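Local coordinates for halocarboxylic acid dehalogenase DehI (Pseudomonas putida, PDB 3BJX), which probably hydrolyses the carbon-halogen bond of alpha-halocarboxylic acids, acting as a haloacid dehalogenase, at residues F52-Y63 against E269-Y280. Sequence-based numbering, arbitrary orientation.
With SO4 (sulfate ion), chain E.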
loop_
_atom_site.group_PDB
_atom_site.type_symbol
_atom_site.label_atom_id
_atom_site.label_comp_id
_atom_site.label_asym_id
_atom_site.label_seq_id
_atom_site.Cartn_x
_atom_site.Cartn_y
_atom_site.Cartn_z
ATOM N N PHE A 52 4.453 -0.929 14.979
ATOM C CA PHE A 52 3.674 -2.016 14.390
ATOM C C PHE A 52 4.336 -2.525 13.083
ATOM O O PHE A 52 4.479 -3.734 12.879
ATOM C CB PHE A 52 2.229 -1.503 14.144
ATOM C CG PHE A 52 1.241 -2.551 13.633
ATOM C CD1 PHE A 52 1.412 -3.906 13.878
ATOM C CD2 PHE A 52 0.087 -2.135 12.943
ATOM C CE1 PHE A 52 0.474 -4.837 13.409
ATOM C CE2 PHE A 52 -0.859 -3.050 12.493
ATOM C CZ PHE A 52 -0.667 -4.404 12.727
ATOM N N GLY A 53 4.757 -1.604 12.217
ATOM C CA GLY A 53 5.392 -1.956 10.956
ATOM C C GLY A 53 6.665 -2.759 11.126
ATOM O O GLY A 53 6.933 -3.692 10.362
ATOM N N CYS A 54 7.463 -2.391 12.122
ATOM C CA CYS A 54 8.675 -3.162 12.442
ATOM C C CYS A 54 8.349 -4.547 12.978
ATOM O O CYS A 54 8.999 -5.509 12.605
ATOM C CB CYS A 54 9.545 -2.419 13.434
ATOM S SG CYS A 54 10.298 -1.005 12.684
ATOM N N ARG A 55 7.336 -4.633 13.836
ATOM C CA ARG A 55 6.918 -5.899 14.431
ATOM C C ARG A 55 6.412 -6.905 13.393
ATOM O O ARG A 55 6.578 -8.129 13.572
ATOM C CB ARG A 55 5.863 -5.673 15.534
ATOM C CG ARG A 55 6.293 -4.624 16.562
ATOM C CD ARG A 55 5.477 -4.698 17.842
ATOM N NE ARG A 55 4.029 -4.534 17.666
ATOM C CZ ARG A 55 3.349 -3.408 17.892
ATOM N NH1 ARG A 55 3.971 -2.294 18.260
ATOM N NH2 ARG A 55 2.021 -3.388 17.724
ATOM N N VAL A 56 5.797 -6.392 12.326
ATOM C CA VAL A 56 5.430 -7.212 11.178
ATOM C C VAL A 56 6.654 -7.648 10.364
ATOM O O VAL A 56 6.704 -8.781 9.887
ATOM C CB VAL A 56 4.379 -6.500 10.275
ATOM C CG1 VAL A 56 4.112 -7.300 9.007
ATOM C CG2 VAL A 56 3.071 -6.267 11.077
ATOM N N LEU A 57 7.628 -6.745 10.230
ATOM C CA LEU A 57 8.875 -6.986 9.480
ATOM C C LEU A 57 9.736 -7.990 10.201
ATOM O O LEU A 57 10.470 -8.751 9.574
ATOM C CB LEU A 57 9.685 -5.692 9.318
ATOM C CG LEU A 57 9.111 -4.565 8.466
ATOM C CD1 LEU A 57 10.021 -3.301 8.541
ATOM C CD2 LEU A 57 8.874 -5.023 7.008
ATOM N N ALA A 58 9.642 -7.959 11.528
ATOM C CA ALA A 58 10.247 -8.942 12.409
ATOM C C ALA A 58 9.828 -10.386 12.107
ATOM O O ALA A 58 10.511 -11.321 12.537
ATOM C CB ALA A 58 9.912 -8.599 13.863
ATOM N N THR A 59 8.718 -10.573 11.389
ATOM C CA THR A 59 8.248 -11.930 11.015
ATOM C C THR A 59 8.884 -12.471 9.713
ATOM O O THR A 59 8.628 -13.618 9.334
ATOM C CB THR A 59 6.702 -12.023 10.907
ATOM O OG1 THR A 59 6.278 -11.408 9.693
ATOM C CG2 THR A 59 6.033 -11.331 12.047
ATOM N N PHE A 60 9.702 -11.650 9.051
ATOM C CA PHE A 60 10.458 -12.040 7.848
ATOM C C PHE A 60 11.865 -12.485 8.253
ATOM O O PHE A 60 12.605 -11.710 8.854
ATOM C CB PHE A 60 10.553 -10.870 6.853
ATOM C CG PHE A 60 9.243 -10.512 6.188
ATOM C CD1 PHE A 60 8.892 -11.075 4.958
ATOM C CD2 PHE A 60 8.366 -9.617 6.781
ATOM C CE1 PHE A 60 7.673 -10.764 4.343
ATOM C CE2 PHE A 60 7.147 -9.297 6.175
ATOM C CZ PHE A 60 6.805 -9.866 4.948
ATOM N N PRO A 61 12.253 -13.733 7.930
ATOM C CA PRO A 61 13.545 -14.223 8.440
ATOM C C PRO A 61 14.738 -13.342 8.068
ATOM O O PRO A 61 14.946 -13.039 6.899
ATOM C CB PRO A 61 13.673 -15.608 7.804
ATOM C CG PRO A 61 12.250 -16.030 7.565
ATOM C CD PRO A 61 11.558 -14.756 7.129
ATOM N N GLY A 62 15.476 -12.919 9.090
ATOM C CA GLY A 62 16.733 -12.191 8.969
ATOM C C GLY A 62 16.645 -10.695 8.684
ATOM O O GLY A 62 17.621 -9.959 8.889
ATOM N N TYR A 63 15.491 -10.250 8.196
ATOM C CA TYR A 63 15.408 -8.931 7.580
ATOM C C TYR A 63 15.719 -7.775 8.503
ATOM O O TYR A 63 16.651 -7.012 8.245
ATOM C CB TYR A 63 14.063 -8.694 6.864
ATOM C CG TYR A 63 13.983 -7.309 6.263
ATOM C CD1 TYR A 63 14.892 -6.897 5.268
ATOM C CD2 TYR A 63 13.024 -6.397 6.701
ATOM C CE1 TYR A 63 14.844 -5.609 4.721
ATOM C CE2 TYR A 63 12.971 -5.107 6.174
ATOM C CZ TYR A 63 13.877 -4.717 5.181
ATOM O OH TYR A 63 13.806 -3.434 4.668
ATOM N N GLU A 269 8.875 -14.113 -0.064
ATOM C CA GLU A 269 9.153 -13.239 1.084
ATOM C C GLU A 269 9.526 -11.823 0.650
ATOM O O GLU A 269 9.129 -10.853 1.285
ATOM C CB GLU A 269 10.258 -13.828 1.959
ATOM C CG GLU A 269 9.750 -14.935 2.870
ATOM C CD GLU A 269 10.846 -15.815 3.422
ATOM O OE1 GLU A 269 11.983 -15.753 2.934
ATOM O OE2 GLU A 269 10.573 -16.589 4.352
ATOM N N LEU A 270 10.279 -11.727 -0.441
ATOM C CA LEU A 270 10.749 -10.452 -0.970
ATOM C C LEU A 270 9.621 -9.636 -1.586
ATOM O O LEU A 270 9.649 -8.391 -1.553
ATOM C CB LEU A 270 11.831 -10.702 -2.022
ATOM C CG LEU A 270 13.151 -11.291 -1.511
ATOM C CD1 LEU A 270 13.923 -11.832 -2.680
ATOM C CD2 LEU A 270 13.965 -10.244 -0.776
ATOM N N ALA A 271 8.646 -10.346 -2.151
ATOM C CA ALA A 271 7.424 -9.769 -2.663
ATOM C C ALA A 271 6.528 -9.273 -1.522
ATOM O O ALA A 271 5.876 -8.235 -1.652
ATOM C CB ALA A 271 6.678 -10.807 -3.525
ATOM N N GLY A 272 6.481 -10.036 -0.422
ATOM C CA GLY A 272 5.613 -9.730 0.728
ATOM C C GLY A 272 6.207 -8.579 1.506
ATOM O O GLY A 272 5.516 -7.652 1.911
ATOM N N LEU A 273 7.513 -8.654 1.697
ATOM C CA LEU A 273 8.301 -7.580 2.261
ATOM C C LEU A 273 8.140 -6.234 1.488
ATOM O O LEU A 273 7.977 -5.168 2.109
ATOM C CB LEU A 273 9.764 -8.022 2.261
ATOM C CG LEU A 273 10.782 -7.052 2.812
ATOM C CD1 LEU A 273 10.370 -6.675 4.212
ATOM C CD2 LEU A 273 12.167 -7.737 2.791
ATOM N N THR A 274 8.203 -6.298 0.158
ATOM C CA THR A 274 8.012 -5.114 -0.690
ATOM C C THR A 274 6.638 -4.522 -0.460
ATOM O O THR A 274 6.525 -3.303 -0.301
ATOM C CB THR A 274 8.148 -5.434 -2.199
ATOM O OG1 THR A 274 9.450 -5.954 -2.464
ATOM C CG2 THR A 274 7.899 -4.197 -3.065
ATOM N N GLY A 275 5.614 -5.379 -0.456
ATOM C CA GLY A 275 4.212 -4.977 -0.266
ATOM C C GLY A 275 3.959 -4.449 1.134
ATOM O O GLY A 275 3.189 -3.516 1.322
ATOM N N VAL A 276 4.630 -5.034 2.114
ATOM C CA VAL A 276 4.498 -4.625 3.515
ATOM C C VAL A 276 5.075 -3.219 3.744
ATOM O O VAL A 276 4.444 -2.376 4.393
ATOM C CB VAL A 276 5.145 -5.677 4.461
ATOM C CG1 VAL A 276 5.346 -5.135 5.859
ATOM C CG2 VAL A 276 4.285 -6.907 4.537
ATOM N N LEU A 277 6.247 -2.964 3.164
ATOM C CA LEU A 277 6.901 -1.647 3.231
ATOM C C LEU A 277 6.096 -0.547 2.546
ATOM O O LEU A 277 5.904 0.527 3.125
ATOM C CB LEU A 277 8.328 -1.716 2.679
ATOM C CG LEU A 277 9.288 -2.437 3.641
ATOM C CD1 LEU A 277 10.446 -3.055 2.883
ATOM C CD2 LEU A 277 9.765 -1.507 4.798
ATOM N N PHE A 278 5.619 -0.832 1.342
ATOM C CA PHE A 278 4.685 0.035 0.629
ATOM C C PHE A 278 3.511 0.432 1.514
ATOM O O PHE A 278 3.288 1.607 1.768
ATOM C CB PHE A 278 4.144 -0.692 -0.588
ATOM C CG PHE A 278 3.317 0.166 -1.491
ATOM C CD1 PHE A 278 3.918 0.863 -2.536
ATOM C CD2 PHE A 278 1.933 0.271 -1.310
ATOM C CE1 PHE A 278 3.164 1.644 -3.369
ATOM C CE2 PHE A 278 1.163 1.052 -2.160
ATOM C CZ PHE A 278 1.786 1.738 -3.194
HETATM N N MSE A 279 2.772 -0.564 1.982
HETATM C CA MSE A 279 1.658 -0.346 2.893
HETATM C C MSE A 279 1.976 0.497 4.137
HETATM O O MSE A 279 1.165 1.316 4.557
HETATM C CB MSE A 279 1.119 -1.701 3.334
HETATM C CG MSE A 279 -0.123 -1.609 4.160
HETATM SE SE MSE A 279 -0.931 -3.349 4.336
HETATM C CE MSE A 279 0.413 -4.239 5.501
ATOM N N TYR A 280 3.128 0.259 4.755
ATOM C CA TYR A 280 3.462 0.983 5.981
ATOM C C TYR A 280 3.898 2.443 5.762
ATOM O O TYR A 280 3.724 3.254 6.649
ATOM C CB TYR A 280 4.407 0.199 6.920
ATOM C CG TYR A 280 3.668 -0.750 7.842
ATOM C CD1 TYR A 280 2.927 -0.271 8.935
ATOM C CD2 TYR A 280 3.689 -2.126 7.613
ATOM C CE1 TYR A 280 2.226 -1.151 9.764
ATOM C CE2 TYR A 280 3.004 -3.008 8.440
ATOM C CZ TYR A 280 2.278 -2.516 9.501
ATOM O OH TYR A 280 1.618 -3.415 10.311
HETATM S S SO4 E . 2.835 2.317 14.954
HETATM O O1 SO4 E . 2.830 3.573 15.728
HETATM O O2 SO4 E . 3.774 2.428 13.837
HETATM O O3 SO4 E . 3.255 1.233 15.829
HETATM O O4 SO4 E . 1.512 2.000 14.415
#
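Gly-53 puts its CA over the centre of the Tyr-280 ring, 3.3 Å from the centroid and 7° off the normal, a CH-pi contact; packing is tight here, since a CB at Gly-53 would crowd Tyr-280 CD1. The phenol reaches past the glycine, and Tyr-280 OH stands 3.1 Å above the centre of the Phe-52 ring. The edge of Tyr-280 thus points to the face of Phe-52, planes at 84°, a T-shaped stack. Phe-52, with CG trans to N, carries its ring across that hydroxyl, which His-199 hydrogen-bonds. A phenylalanine at Tyr-280 would probably leave His-199 without this partner and open a gap over the Phe-52 face. Phe-52 N donates a nearly straight bond to sulfate O3 (2.6 Å); Ser-203 and Trp-49 also bind this ion, probably from the crystallisation liquor.

Helix 52-57 runs antiparallel to 269-280 (176°, axes 10.6 Å apart). Leu-57 crosses Leu-273 at about a right angle, CD2 to CD1 3.6 Å, and slides past Val-276 in the opposite direction. Beyond this helix, Leu-273 lays CD2 over the Tyr-63 ring, 3.8 Å from its centroid, while its CB approaches one face of Phe-60 toward the rim.

Against this buried cluster, exposed Pro-61 touches Glu-269 only through the carboxylate, CD to OE2 3.5 Å. Tyr-63 and Leu-273 also lean on helix 112-143, and Asn-268 of the second subunit packs on Phe-60, so this helix packing reaches the dimer interface.

No hydrogen bond or salt bridge crosses between the segments; cohesion is apolar. Buried Tyr-63 OH, lacking a modelled partner, probably carries a desolvation cost that this packing would have to offset.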